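PDB 1WY0: geranylgeranyl pyrophosphate synthetase from Pyrococcus horikoshii, which probably condenses isopentenyl diphosphate with allylic diphosphates to make geranylgeranyl diphosphate, the isoprenoid precursor of archaeal membrane lipids. Local coordinates for residues Phe214-Asp219 with Lys243-Ala248; Arg208-Ala213 with Leu332-Ile337; Glu36-Tyr41 with Ile111-Leu116; Asp19-Glu24 with Pro71-Glu76; Lys259-Lys264 with Ile291-Lys296. All coordinates share one frame; numbering follows the deposited sequence.

Interaction 1. Residues Phe214-Asp219 with Lys243-Ala248; sequences FQIWDD and KTLIVA
Asp219 lays its carboxylate along the flank of Thr244, the two side chains running past each other in opposite directions, with OD2 of Asp219 3.3 Å from CB of Thr244. The threonine meets it with carbon because its hydroxyl is engaged at the start of helix 245-253: OG1 sits between the backbone N and the carbonyl carbon (chi1 76°) and, as an N-cap, accepts a nearly straight bond from Val247 N at 3.2 Å and a weak one from Ile246 N. A water joins the two helices where no direct hydrogen bond does. It donates to Asp219 OD2 at 2.7 Å and accepts from Leu245 N, also at 2.7 Å. Residues 214-219 fit the FQxxDD start of the second aspartate-rich motif of polyprenyl synthases, which in relatives helps to bind magnesium and diphosphate. Within it, Gln215 NE2 reaches Asp219 OD1 at 3.0 Å; the acceptor lies in the amide plane, whereas the donor stands 43° out of the carboxylate plane. Lys242 makes a salt bridge to the same oxygen. With an alanine here, the water would probably lose its acceptor, and Lys242 and the Gln215 amide their mate. One turn before Asp219, Ile216 CD1 meets Leu245 CD2 at 3.9 Å, the two side chains crossing at a slant, and Tyr170 packs against both; Ile246 CD1 rests 3.8 Å from Asp219 O.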
# COMPACT_ATOMS: atom_id res chain seq x y z
N PHE A 214 15.21 18.84 7.44
CA PHE A 214 14.53 18.29 8.60
C PHE A 214 15.30 17.10 9.17
O PHE A 214 15.77 17.11 10.30
CB PHE A 214 13.13 17.84 8.17
CG PHE A 214 12.44 17.15 9.31
CD1 PHE A 214 12.23 17.83 10.50
CD2 PHE A 214 12.02 15.84 9.17
CE1 PHE A 214 11.58 17.20 11.55
CE2 PHE A 214 11.37 15.21 10.23
CZ PHE A 214 11.14 15.89 11.42
N GLN A 215 15.32 16.09 8.30
CA GLN A 215 15.92 14.82 8.65
C GLN A 215 17.41 14.98 8.97
O GLN A 215 17.90 14.42 9.95
CB GLN A 215 15.73 13.80 7.52
CG GLN A 215 16.17 12.40 7.91
CD GLN A 215 15.45 11.91 9.15
OE1 GLN A 215 14.22 11.80 9.16
NE2 GLN A 215 16.20 11.64 10.22
N ILE A 216 18.13 15.74 8.15
CA ILE A 216 19.55 15.96 8.39
C ILE A 216 19.79 16.59 9.76
O ILE A 216 20.73 16.21 10.46
CB ILE A 216 20.18 16.88 7.31
CG1 ILE A 216 20.19 16.18 5.95
CG2 ILE A 216 21.62 17.26 7.73
CD1 ILE A 216 20.49 17.14 4.80
N TRP A 217 18.95 17.54 10.13
CA TRP A 217 19.09 18.21 11.42
C TRP A 217 18.77 17.25 12.57
O TRP A 217 19.34 17.35 13.66
CB TRP A 217 18.18 19.44 11.48
CG TRP A 217 18.44 20.32 12.67
CD1 TRP A 217 17.66 20.46 13.79
CD2 TRP A 217 19.58 21.17 12.87
NE1 TRP A 217 18.24 21.35 14.66
CE2 TRP A 217 19.42 21.80 14.12
CE3 TRP A 217 20.72 21.46 12.10
CZ2 TRP A 217 20.36 22.71 14.63
CZ3 TRP A 217 21.65 22.36 12.61
CH2 TRP A 217 21.46 22.98 13.86
N ASP A 218 17.84 16.32 12.34
CA ASP A 218 17.50 15.34 13.36
C ASP A 218 18.69 14.44 13.61
O ASP A 218 19.01 14.13 14.76
CB ASP A 218 16.30 14.48 12.94
CG ASP A 218 14.99 15.14 13.25
OD1 ASP A 218 15.02 16.26 13.82
OD2 ASP A 218 13.93 14.55 12.95
N ASP A 219 19.35 14.02 12.53
CA ASP A 219 20.52 13.16 12.66
C ASP A 219 21.62 13.90 13.40
O ASP A 219 22.36 13.30 14.18
CB ASP A 219 21.00 12.71 11.28
CG ASP A 219 19.98 11.82 10.58
OD1 ASP A 219 19.05 11.35 11.26
OD2 ASP A 219 20.12 11.57 9.36
N LYS A 243 22.64 5.15 8.28
CA LYS A 243 23.32 5.92 7.24
C LYS A 243 22.75 7.33 7.16
O LYS A 243 21.66 7.55 6.66
CB LYS A 243 23.15 5.24 5.87
CG LYS A 243 24.25 4.26 5.52
CD LYS A 243 24.16 2.98 6.33
CE LYS A 243 25.28 2.03 5.97
NZ LYS A 243 25.11 0.73 6.65
N THR A 244 23.51 8.28 7.68
CA THR A 244 23.11 9.68 7.67
C THR A 244 24.11 10.45 6.80
O THR A 244 25.08 9.88 6.33
CB THR A 244 23.14 10.27 9.08
OG1 THR A 244 24.50 10.51 9.46
CG2 THR A 244 22.51 9.29 10.07
N LEU A 245 23.87 11.74 6.60
CA LEU A 245 24.78 12.57 5.81
C LEU A 245 26.10 12.74 6.55
O LEU A 245 27.14 12.93 5.93
CB LEU A 245 24.17 13.94 5.54
CG LEU A 245 25.10 14.94 4.86
CD1 LEU A 245 25.74 14.33 3.62
CD2 LEU A 245 24.31 16.19 4.50
N ILE A 246 26.04 12.70 7.88
CA ILE A 246 27.22 12.84 8.72
C ILE A 246 28.16 11.66 8.51
O ILE A 246 29.38 11.82 8.36
CB ILE A 246 26.82 12.91 10.20
CG1 ILE A 246 25.85 14.08 10.41
CG2 ILE A 246 28.06 13.08 11.08
CD1 ILE A 246 25.10 14.04 11.72
N VAL A 247 27.60 10.46 8.51
CA VAL A 247 28.38 9.24 8.33
C VAL A 247 28.91 9.16 6.89
O VAL A 247 30.01 8.66 6.65
CB VAL A 247 27.51 8.01 8.65
CG1 VAL A 247 28.20 6.75 8.23
CG2 VAL A 247 27.23 7.97 10.13
N ALA A 248 28.13 9.65 5.92
CA ALA A 248 28.57 9.63 4.53
C ALA A 248 29.77 10.56 4.36
O ALA A 248 30.75 10.23 3.69
CB ALA A 248 27.45 10.05 3.60
O HOH W 1 21.70 12.91 7.65

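Interaction 2. Residues Arg208-Ala213 with Leu332-Ile337; sequences RNVGIA and LLAKFI
Val210 divides its two methyl groups between two partners, Ala334 and Ile337, in the 332-337 segment. With chi1 at 167°, CG1 stands anti to the backbone N and CG2 anti to the carbonyl carbon, which spreads the fork across the gap between the helices. CG2 meets the methyl of Ala334, 3.8 Å from its CB; CG1 takes the end of Ile337, whose CD1 comes to 3.5 Å, a snug distance for two methyl carbons. The valine and isoleucine side chains cross at about a right angle, so they meet through one methyl each and not along their lengths. In Ile337 a first torsion of -91°, well off a staggered value, combines with an extended outer arm to bring CD1 to Val210 CG1. Ala334, one turn earlier, has no torsion to adjust, and its small size lets the backbones draw in to 6.1 Å between the CA atoms of Val210 and Ala334. The contact ties the C-terminal helix of this all-helical prenyl synthase fold to the long helix 197-224. Further residues close in on the three: Phe182 packs on Val210, Trp206 on Ala334, and Phe214 on Ile337. With no hydrogen bond or charge pair between the two segments, attraction here depends on buried apolar surface and on the fit of the methyls, with no direction set by a polar bond.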
# COMPACT_ATOMS: atom_id res chain seq x y z
N ARG A 208 10.79 20.51 -0.89
CA ARG A 208 11.88 19.56 -1.10
C ARG A 208 13.03 19.82 -0.13
O ARG A 208 13.55 18.93 0.54
CB ARG A 208 12.36 19.72 -2.54
CG ARG A 208 13.20 18.53 -3.01
CD ARG A 208 12.47 17.20 -2.79
NE ARG A 208 12.90 16.22 -3.79
CZ ARG A 208 11.95 15.62 -4.52
NH1 ARG A 208 10.68 15.94 -4.34
NH2 ARG A 208 12.28 14.67 -5.40
N ASN A 209 13.46 21.10 -0.09
CA ASN A 209 14.60 21.47 0.74
C ASN A 209 14.32 21.32 2.23
O ASN A 209 15.16 20.91 3.02
CB ASN A 209 14.95 22.93 0.42
CG ASN A 209 15.90 22.97 -0.75
OD1 ASN A 209 17.05 22.55 -0.66
ND2 ASN A 209 15.39 23.51 -1.87
N VAL A 210 13.12 21.72 2.66
CA VAL A 210 12.78 21.64 4.07
C VAL A 210 12.69 20.17 4.49
O VAL A 210 13.23 19.78 5.52
CB VAL A 210 11.45 22.36 4.36
CG1 VAL A 210 10.94 22.02 5.75
CG2 VAL A 210 11.65 23.85 4.25
N GLY A 211 12.01 19.37 3.67
CA GLY A 211 11.87 17.96 3.96
C GLY A 211 13.22 17.29 4.19
O GLY A 211 13.38 16.52 5.13
N ILE A 212 14.19 17.60 3.34
CA ILE A 212 15.51 17.01 3.47
C ILE A 212 16.28 17.54 4.68
O ILE A 212 16.83 16.77 5.46
CB ILE A 212 16.33 17.20 2.17
CG1 ILE A 212 15.78 16.27 1.09
CG2 ILE A 212 17.80 16.92 2.41
CD1 ILE A 212 16.48 16.38 -0.27
N ALA A 213 16.31 18.86 4.84
CA ALA A 213 17.03 19.48 5.95
C ALA A 213 16.51 19.05 7.33
O ALA A 213 17.28 18.94 8.27
CB ALA A 213 16.98 21.00 5.83
N LEU A 332 8.88 30.77 9.04
CA LEU A 332 9.18 30.49 10.43
C LEU A 332 9.40 28.99 10.64
O LEU A 332 10.37 28.58 11.27
CB LEU A 332 8.04 30.99 11.33
CG LEU A 332 7.99 32.50 11.58
CD1 LEU A 332 6.90 32.83 12.60
CD2 LEU A 332 9.34 32.96 12.11
N LEU A 333 8.50 28.17 10.10
CA LEU A 333 8.60 26.72 10.22
C LEU A 333 9.96 26.25 9.72
O LEU A 333 10.68 25.54 10.43
CB LEU A 333 7.49 26.05 9.42
CG LEU A 333 7.40 24.53 9.43
CD1 LEU A 333 7.10 24.01 10.84
CD2 LEU A 333 6.29 24.11 8.48
N ALA A 334 10.31 26.65 8.51
CA ALA A 334 11.59 26.26 7.93
C ALA A 334 12.73 26.68 8.84
O ALA A 334 13.71 25.94 9.01
CB ALA A 334 11.76 26.88 6.56
N LYS A 335 12.62 27.87 9.42
CA LYS A 335 13.67 28.38 10.29
C LYS A 335 13.68 27.62 11.62
O LYS A 335 14.73 27.37 12.19
CB LYS A 335 13.48 29.88 10.51
CG LYS A 335 14.78 30.65 10.68
CD LYS A 335 14.53 32.11 11.06
CE LYS A 335 15.85 32.85 11.31
NZ LYS A 335 15.65 34.27 11.74
N PHE A 336 12.49 27.26 12.10
CA PHE A 336 12.41 26.51 13.35
C PHE A 336 13.02 25.12 13.18
O PHE A 336 13.76 24.61 14.01
CB PHE A 336 10.93 26.36 13.72
CG PHE A 336 10.77 25.42 14.87
CD1 PHE A 336 11.08 25.85 16.16
CD2 PHE A 336 10.27 24.14 14.66
CE1 PHE A 336 10.88 25.00 17.24
CE2 PHE A 336 10.07 23.29 15.75
CZ PHE A 336 10.38 23.72 17.04
N ILE A 337 12.64 24.49 12.07
CA ILE A 337 13.07 23.13 11.83
C ILE A 337 14.60 22.97 11.91
O ILE A 337 15.13 21.88 12.00
CB ILE A 337 12.56 22.73 10.45
CG1 ILE A 337 11.18 22.08 10.59
CG2 ILE A 337 13.52 21.71 9.82
CD1 ILE A 337 10.57 21.73 9.22

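Interaction 3. Residues Glu36-Tyr41 with Ile111-Leu116; sequences EAARHY and ILAGDL
Leu116 N bonds to Leu112 O at 2.9 Å, an ordinary helical link that fixes the turn from which Leu116 reaches over to Ala38. Its CG is anti to the backbone N (chi1 175°), and the CD2 branch ends 4.0 Å from Ala38 CB. One turn back, Ala113 drops its methyl almost onto the opposing main chain: CB lies 3.8 Å from Ala38 N and 4.0 Å from Ala37 CB. Small residues facing each other allow this, and the CA atoms of Ala38 and Ala113 come within 4.7 Å. The segment axes approach to 8.5 Å and cross at -73°, a steep alanine-lined helix crossing within the all-helical prenyl synthase fold. Helix 107-126 also takes part in the dimer: Asp115 OD2 hydrogen-bonds His85 ND1 of the second subunit, and Leu112 packs on Met89 of that subunit. The Leu116 side chain is about 7 Å from a bound mercury ion. On helix 32-40, Arg39 NE donates to Glu36 OE2 at 3.0 Å in a salt bridge; the oxygen is in the guanidinium plane, but the nitrogen approaches from above the carboxylate plane, and Arg39 NH1 holds the carbonyl of Ile26.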
# COMPACT_ATOMS: atom_id res chain seq x y z
N GLU A 36 -8.22 -0.02 14.54
CA GLU A 36 -7.50 0.54 15.67
C GLU A 36 -5.99 0.50 15.43
O GLU A 36 -5.23 1.37 15.84
CB GLU A 36 -7.85 -0.26 16.92
CG GLU A 36 -8.53 0.60 17.99
CD GLU A 36 -7.88 1.96 18.02
OE1 GLU A 36 -6.66 2.03 18.01
OE2 GLU A 36 -8.61 2.96 18.07
N ALA A 37 -5.57 -0.59 14.76
CA ALA A 37 -4.17 -0.68 14.36
C ALA A 37 -3.79 0.46 13.42
O ALA A 37 -2.78 1.12 13.58
CB ALA A 37 -3.97 -2.03 13.66
N ALA A 38 -4.70 0.73 12.48
CA ALA A 38 -4.56 1.86 11.56
C ALA A 38 -4.64 3.22 12.28
O ALA A 38 -3.94 4.17 11.91
CB ALA A 38 -5.65 1.79 10.49
N ARG A 39 -5.50 3.31 13.28
CA ARG A 39 -5.67 4.53 14.05
C ARG A 39 -4.55 4.80 15.05
O ARG A 39 -4.35 5.93 15.47
CB ARG A 39 -7.00 4.49 14.82
CG ARG A 39 -8.22 4.90 14.01
CD ARG A 39 -9.51 4.33 14.63
NE ARG A 39 -9.76 4.85 15.98
CZ ARG A 39 -10.50 5.92 16.25
NH1 ARG A 39 -11.07 6.60 15.27
NH2 ARG A 39 -10.64 6.32 17.51
N HIS A 40 -3.82 3.75 15.43
CA HIS A 40 -2.76 3.90 16.42
C HIS A 40 -1.79 5.07 16.24
O HIS A 40 -1.63 5.89 17.15
CB HIS A 40 -1.98 2.59 16.55
CG HIS A 40 -1.03 2.57 17.70
ND1 HIS A 40 -1.45 2.63 19.01
CD2 HIS A 40 0.33 2.52 17.75
CE1 HIS A 40 -0.40 2.64 19.82
NE2 HIS A 40 0.69 2.57 19.07
N TYR A 41 -1.13 5.18 15.09
CA TYR A 41 -0.20 6.30 14.93
C TYR A 41 -0.91 7.65 14.81
O TYR A 41 -0.47 8.62 15.42
CB TYR A 41 0.74 6.07 13.75
CG TYR A 41 1.84 5.06 14.03
CD1 TYR A 41 2.05 4.57 15.32
CD2 TYR A 41 2.65 4.58 13.01
CE1 TYR A 41 3.05 3.65 15.59
CE2 TYR A 41 3.66 3.66 13.26
CZ TYR A 41 3.86 3.19 14.54
OH TYR A 41 4.86 2.27 14.78
N ILE A 111 1.09 -4.78 8.46
CA ILE A 111 1.21 -4.59 7.03
C ILE A 111 -0.15 -4.13 6.52
O ILE A 111 -0.26 -3.11 5.83
CB ILE A 111 1.59 -5.89 6.33
CG1 ILE A 111 3.06 -6.20 6.58
CG2 ILE A 111 1.31 -5.78 4.84
CD1 ILE A 111 3.49 -7.63 6.13
N LEU A 112 -1.20 -4.88 6.89
CA LEU A 112 -2.56 -4.54 6.48
C LEU A 112 -2.99 -3.14 6.93
O LEU A 112 -3.70 -2.47 6.19
CB LEU A 112 -3.57 -5.55 7.01
CG LEU A 112 -3.65 -6.85 6.21
CD1 LEU A 112 -4.77 -7.68 6.77
CD2 LEU A 112 -3.90 -6.54 4.71
N ALA A 113 -2.59 -2.71 8.13
CA ALA A 113 -2.96 -1.39 8.62
C ALA A 113 -2.31 -0.34 7.72
O ALA A 113 -2.94 0.65 7.36
CB ALA A 113 -2.50 -1.21 10.06
N GLY A 114 -1.03 -0.55 7.39
CA GLY A 114 -0.34 0.36 6.50
C GLY A 114 -1.07 0.39 5.17
O GLY A 114 -1.25 1.45 4.60
N ASP A 115 -1.51 -0.76 4.67
CA ASP A 115 -2.23 -0.83 3.40
C ASP A 115 -3.54 -0.06 3.45
O ASP A 115 -3.90 0.64 2.50
CB ASP A 115 -2.55 -2.29 3.00
CG ASP A 115 -1.31 -3.05 2.58
OD1 ASP A 115 -0.25 -2.39 2.36
OD2 ASP A 115 -1.40 -4.30 2.45
N LEU A 116 -4.26 -0.20 4.55
CA LEU A 116 -5.53 0.48 4.71
C LEU A 116 -5.29 1.98 4.73
O LEU A 116 -6.03 2.75 4.12
CB LEU A 116 -6.23 0.06 6.01
CG LEU A 116 -7.51 0.90 6.17
CD1 LEU A 116 -8.47 0.54 5.06
CD2 LEU A 116 -8.14 0.68 7.52

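Interaction 4. Residues Asp19-Glu24 with Pro71-Glu76; sequences DEKIFE and PAVAIE
The backbones carrying Ile22 and Val73 pass at a steep angle: the CA atoms of these two residues are 6.2 Å apart, the segment axes come to 9.6 Å, and the crossing angle is -66°. Both segments are helical throughout, so each offers one side of a turn to the other. Val73 is the wedge. Its chi1 of 168° sets CG1 anti to the backbone N and turns CG2 the other way, and the two methyls find different neighbours: CG2 presses on Lys21 CB at 3.6 Å, and CG1 meets Ile22 CG1 at 3.8 Å, the isoleucine lying aslant. Helix 3-25 thereby packs across helix 69-90, two members of the helical bundle that makes up the prenyl synthase fold, and Ala124 of helix 107-126 adds a further side to the valine. Ile22 reaches further with its outer methyl, CD1 coming 3.8 Å from Glu76 CG; it thus touches the aliphatic part of a side chain whose end is charged. A bend at chi2 (62°) turns the Glu76 carboxylate aside, and its OE2 forms a salt bridge with Arg48. Arg48 also pairs with Asp19, whose OD1 lies 6.7 Å from Glu76 OE2, so one guanidinium sits between two carboxylates and probably eases their mutual repulsion. Lys21 behaves in a similar way, giving its CB to the contact while its chain bends off to place NZ 3.6 Å from Glu24 OE1 in a salt bridge.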
# COMPACT_ATOMS: atom_id res chain seq x y z
N ASP A 19 -7.72 16.63 11.70
CA ASP A 19 -8.01 15.45 12.49
C ASP A 19 -9.43 14.94 12.40
O ASP A 19 -9.65 13.73 12.44
CB ASP A 19 -7.62 15.67 13.96
CG ASP A 19 -6.13 15.47 14.19
OD1 ASP A 19 -5.55 14.62 13.48
OD2 ASP A 19 -5.55 16.14 15.06
N GLU A 20 -10.41 15.83 12.29
CA GLU A 20 -11.79 15.38 12.19
C GLU A 20 -11.92 14.55 10.91
O GLU A 20 -12.49 13.47 10.92
CB GLU A 20 -12.74 16.59 12.12
CG GLU A 20 -12.88 17.36 13.44
CD GLU A 20 -13.85 18.52 13.33
OE1 GLU A 20 -14.81 18.57 14.14
OE2 GLU A 20 -13.67 19.38 12.44
N LYS A 21 -11.37 15.06 9.81
CA LYS A 21 -11.43 14.35 8.53
C LYS A 21 -10.71 13.01 8.56
O LYS A 21 -11.20 12.02 8.02
CB LYS A 21 -10.86 15.23 7.41
CG LYS A 21 -11.71 16.45 7.11
CD LYS A 21 -13.17 16.07 6.91
CE LYS A 21 -14.06 17.31 6.81
NZ LYS A 21 -15.50 16.93 6.71
N ILE A 22 -9.55 12.98 9.21
CA ILE A 22 -8.79 11.75 9.31
C ILE A 22 -9.60 10.66 9.99
O ILE A 22 -9.74 9.56 9.47
CB ILE A 22 -7.48 11.96 10.11
CG1 ILE A 22 -6.44 12.65 9.23
CG2 ILE A 22 -6.96 10.61 10.62
CD1 ILE A 22 -5.14 12.94 9.93
N PHE A 23 -10.14 10.97 11.16
CA PHE A 23 -10.89 9.98 11.90
C PHE A 23 -12.29 9.66 11.40
O PHE A 23 -12.97 8.80 11.95
CB PHE A 23 -10.90 10.35 13.38
CG PHE A 23 -9.54 10.20 14.02
CD1 PHE A 23 -8.93 8.96 14.08
CD2 PHE A 23 -8.86 11.31 14.50
CE1 PHE A 23 -7.65 8.81 14.60
CE2 PHE A 23 -7.58 11.18 15.02
CZ PHE A 23 -6.97 9.93 15.07
N GLU A 24 -12.74 10.36 10.36
CA GLU A 24 -14.05 10.03 9.82
C GLU A 24 -13.77 9.04 8.70
O GLU A 24 -14.65 8.27 8.29
CB GLU A 24 -14.78 11.27 9.30
CG GLU A 24 -14.43 11.74 7.91
CD GLU A 24 -15.36 12.85 7.45
OE1 GLU A 24 -15.66 13.74 8.27
OE2 GLU A 24 -15.78 12.83 6.27
N PRO A 71 -7.11 16.77 0.53
CA PRO A 71 -5.83 16.46 -0.11
C PRO A 71 -4.70 16.51 0.92
O PRO A 71 -3.70 15.81 0.78
CB PRO A 71 -5.70 17.57 -1.16
CG PRO A 71 -7.11 17.76 -1.58
CD PRO A 71 -7.85 17.78 -0.26
N ALA A 72 -4.87 17.34 1.94
CA ALA A 72 -3.89 17.46 3.01
C ALA A 72 -4.01 16.20 3.86
O ALA A 72 -3.02 15.67 4.35
CB ALA A 72 -4.15 18.69 3.85
N VAL A 73 -5.24 15.74 4.04
CA VAL A 73 -5.49 14.54 4.81
C VAL A 73 -4.82 13.35 4.13
O VAL A 73 -4.23 12.50 4.78
CB VAL A 73 -7.00 14.28 4.97
CG1 VAL A 73 -7.25 12.88 5.52
CG2 VAL A 73 -7.61 15.32 5.91
N ALA A 74 -4.92 13.32 2.80
CA ALA A 74 -4.33 12.25 2.00
C ALA A 74 -2.86 12.13 2.33
O ALA A 74 -2.34 11.04 2.62
CB ALA A 74 -4.51 12.57 0.52
N ILE A 75 -2.18 13.26 2.29
CA ILE A 75 -0.77 13.30 2.58
C ILE A 75 -0.43 12.84 4.00
O ILE A 75 0.57 12.15 4.20
CB ILE A 75 -0.21 14.71 2.32
CG1 ILE A 75 -0.22 14.96 0.80
CG2 ILE A 75 1.20 14.86 2.90
CD1 ILE A 75 0.60 16.17 0.35
N GLU A 76 -1.26 13.19 4.98
CA GLU A 76 -0.96 12.75 6.35
C GLU A 76 -1.21 11.26 6.48
O GLU A 76 -0.56 10.58 7.27
CB GLU A 76 -1.81 13.50 7.38
CG GLU A 76 -1.51 13.14 8.84
CD GLU A 76 -0.08 13.46 9.29
OE1 GLU A 76 0.72 13.97 8.48
OE2 GLU A 76 0.25 13.21 10.47

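Interaction 5. Residues Lys259-Lys264 with Ile291-Lys296; sequences KQRFLK and IDLLKK
Phe262 and Leu293 meet where the CA atoms of a roughly antiparallel helix pair come nearest, with segment axes inclined at 148° and 10.4 Å apart at their closest. Leu293 CD1 lies at the edge of the phenyl ring, close to its plane, and touches Phe262 CB at 3.7 Å; the two side chains point past each other in opposite directions. Leu294 comes across at about a right angle, and its CD2 is 3.8 Å from Phe262 CE1 and equally near CZ. The ring reaches this second leucine because its CG is anti to the backbone N (chi1 -177°). Consecutive leucines thus hold the phenylalanine at two places, one near its base and one at the far end of the ring. Around this first shell stands an aromatic cluster: Phe266 stacks on the Phe262 ring, while Phe250 of helix 245-253 meets it with planes at about 45° and Phe251 nearly perpendicular. Phe250 also packs on both leucines. Replacing the phenylalanine with an alanine would probably open a gap beside Leu294 CD2 and leave the rings of Phe250, Phe251 and Phe266 freer to turn. Lys296 NZ forms a salt bridge with Asp258 OD2, linking the two helices through charges. Arg261 lends only its chain to the leucine, CG being 4.4 Å from Leu293 CD1, and turns its charged end to a salt bridge between its NE and Glu289 OE2.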
# COMPACT_ATOMS: atom_id res chain seq x y z
N LYS A 259 38.56 4.99 9.44
CA LYS A 259 37.47 4.27 8.80
C LYS A 259 37.22 2.90 9.45
O LYS A 259 36.09 2.52 9.75
CB LYS A 259 37.83 4.08 7.32
CG LYS A 259 37.36 5.26 6.46
CD LYS A 259 36.94 4.81 5.06
CE LYS A 259 37.61 5.64 3.95
NZ LYS A 259 38.78 4.92 3.44
N GLN A 260 38.32 2.17 9.56
CA GLN A 260 38.29 0.80 10.07
C GLN A 260 37.95 0.73 11.55
O GLN A 260 37.26 -0.17 12.00
CB GLN A 260 39.63 0.10 9.83
CG GLN A 260 40.07 0.08 8.37
CD GLN A 260 39.01 -0.52 7.47
OE1 GLN A 260 38.61 -1.67 7.64
NE2 GLN A 260 38.55 0.27 6.49
N ARG A 261 38.46 1.68 12.32
CA ARG A 261 38.11 1.68 13.74
C ARG A 261 36.64 2.09 13.94
O ARG A 261 35.90 1.53 14.75
CB ARG A 261 39.04 2.68 14.44
CG ARG A 261 38.79 2.77 15.94
CD ARG A 261 38.66 1.40 16.60
NE ARG A 261 38.56 1.53 18.05
CZ ARG A 261 38.14 0.47 18.75
NH1 ARG A 261 37.84 -0.66 18.12
NH2 ARG A 261 37.99 0.56 20.07
N PHE A 262 36.24 3.12 13.18
CA PHE A 262 34.85 3.56 13.23
C PHE A 262 33.89 2.41 12.91
O PHE A 262 32.80 2.29 13.47
CB PHE A 262 34.70 4.67 12.20
CG PHE A 262 33.30 5.22 12.26
CD1 PHE A 262 32.95 6.08 13.28
CD2 PHE A 262 32.40 4.92 11.24
CE1 PHE A 262 31.69 6.66 13.29
CE2 PHE A 262 31.14 5.51 11.26
CZ PHE A 262 30.78 6.38 12.28
N LEU A 263 34.30 1.57 11.94
CA LEU A 263 33.43 0.49 11.51
C LEU A 263 33.30 -0.61 12.56
O LEU A 263 32.30 -1.31 12.66
CB LEU A 263 33.98 -0.09 10.20
CG LEU A 263 33.38 0.58 8.97
CD1 LEU A 263 33.78 -0.11 7.67
CD2 LEU A 263 31.85 0.60 8.99
N LYS A 264 34.37 -0.80 13.35
CA LYS A 264 34.27 -1.76 14.44
C LYS A 264 33.16 -1.34 15.42
O LYS A 264 32.32 -2.13 15.84
CB LYS A 264 35.61 -1.82 15.16
CG LYS A 264 36.57 -2.82 14.51
CD LYS A 264 37.68 -3.26 15.47
CE LYS A 264 39.02 -2.57 15.16
NZ LYS A 264 39.83 -2.50 16.37
N ILE A 291 31.90 9.38 17.87
CA ILE A 291 31.52 10.76 17.62
C ILE A 291 32.78 11.61 17.47
O ILE A 291 32.81 12.57 16.70
CB ILE A 291 30.63 11.30 18.76
CG1 ILE A 291 29.27 10.59 18.69
CG2 ILE A 291 30.49 12.81 18.66
CD1 ILE A 291 28.29 10.97 19.78
N ASP A 292 33.83 11.25 18.20
CA ASP A 292 35.09 11.97 18.12
C ASP A 292 35.71 11.80 16.74
O ASP A 292 36.31 12.72 16.19
CB ASP A 292 36.06 11.48 19.19
CG ASP A 292 35.72 12.01 20.57
OD1 ASP A 292 35.02 13.04 20.66
OD2 ASP A 292 36.16 11.39 21.57
N LEU A 293 35.58 10.60 16.19
CA LEU A 293 36.11 10.31 14.86
C LEU A 293 35.41 11.18 13.83
O LEU A 293 36.02 11.65 12.89
CB LEU A 293 35.93 8.83 14.52
CG LEU A 293 37.03 7.93 15.05
CD1 LEU A 293 36.76 6.48 14.68
CD2 LEU A 293 38.36 8.38 14.48
N LEU A 294 34.11 11.40 14.03
CA LEU A 294 33.31 12.21 13.13
C LEU A 294 33.67 13.70 13.20
O LEU A 294 33.68 14.40 12.18
CB LEU A 294 31.82 12.04 13.46
CG LEU A 294 31.22 10.64 13.31
CD1 LEU A 294 29.76 10.68 13.73
CD2 LEU A 294 31.36 10.16 11.87
N LYS A 295 33.95 14.18 14.41
CA LYS A 295 34.28 15.59 14.61
C LYS A 295 35.66 15.92 14.02
O LYS A 295 35.93 17.01 13.53
CB LYS A 295 34.31 15.87 16.11
CG LYS A 295 32.92 15.99 16.73
CD LYS A 295 33.01 16.23 18.24
CE LYS A 295 31.64 16.41 18.90
NZ LYS A 295 31.82 16.74 20.32
N LYS A 296 36.55 14.92 14.14
CA LYS A 296 37.90 15.07 13.59
C LYS A 296 37.87 15.58 12.15
O LYS A 296 38.73 16.34 11.71
CB LYS A 296 38.55 13.69 13.63
CG LYS A 296 40.02 13.69 13.19
CD LYS A 296 40.70 12.36 13.50
CE LYS A 296 42.09 12.20 12.86
NZ LYS A 296 42.59 10.84 13.09

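In the fold
Interactions 1 and 2 share helix 197-224 and touch, Ile337 packing on Phe214; both are fully buried, yet one brings water and a charged network to a probable diphosphate-binding motif while the other is purely apolar. Interaction 5 adjoins interaction 1 through Ile246 and Leu294, but lies farthest from the chain's centre, about 28 Å, and mixes an aromatic cluster with salt bridges at its exposed side. Interactions 3 and 4 sit across the chain's centre from interaction 1. They use successive helices, 3-25 and 32-40, and meet where Arg39 packs on Phe23. Both are steep helix crossings, 3 lined by alanines beside the dimer interface, 4 by branched residues whose charged neighbours are paired in salt bridges.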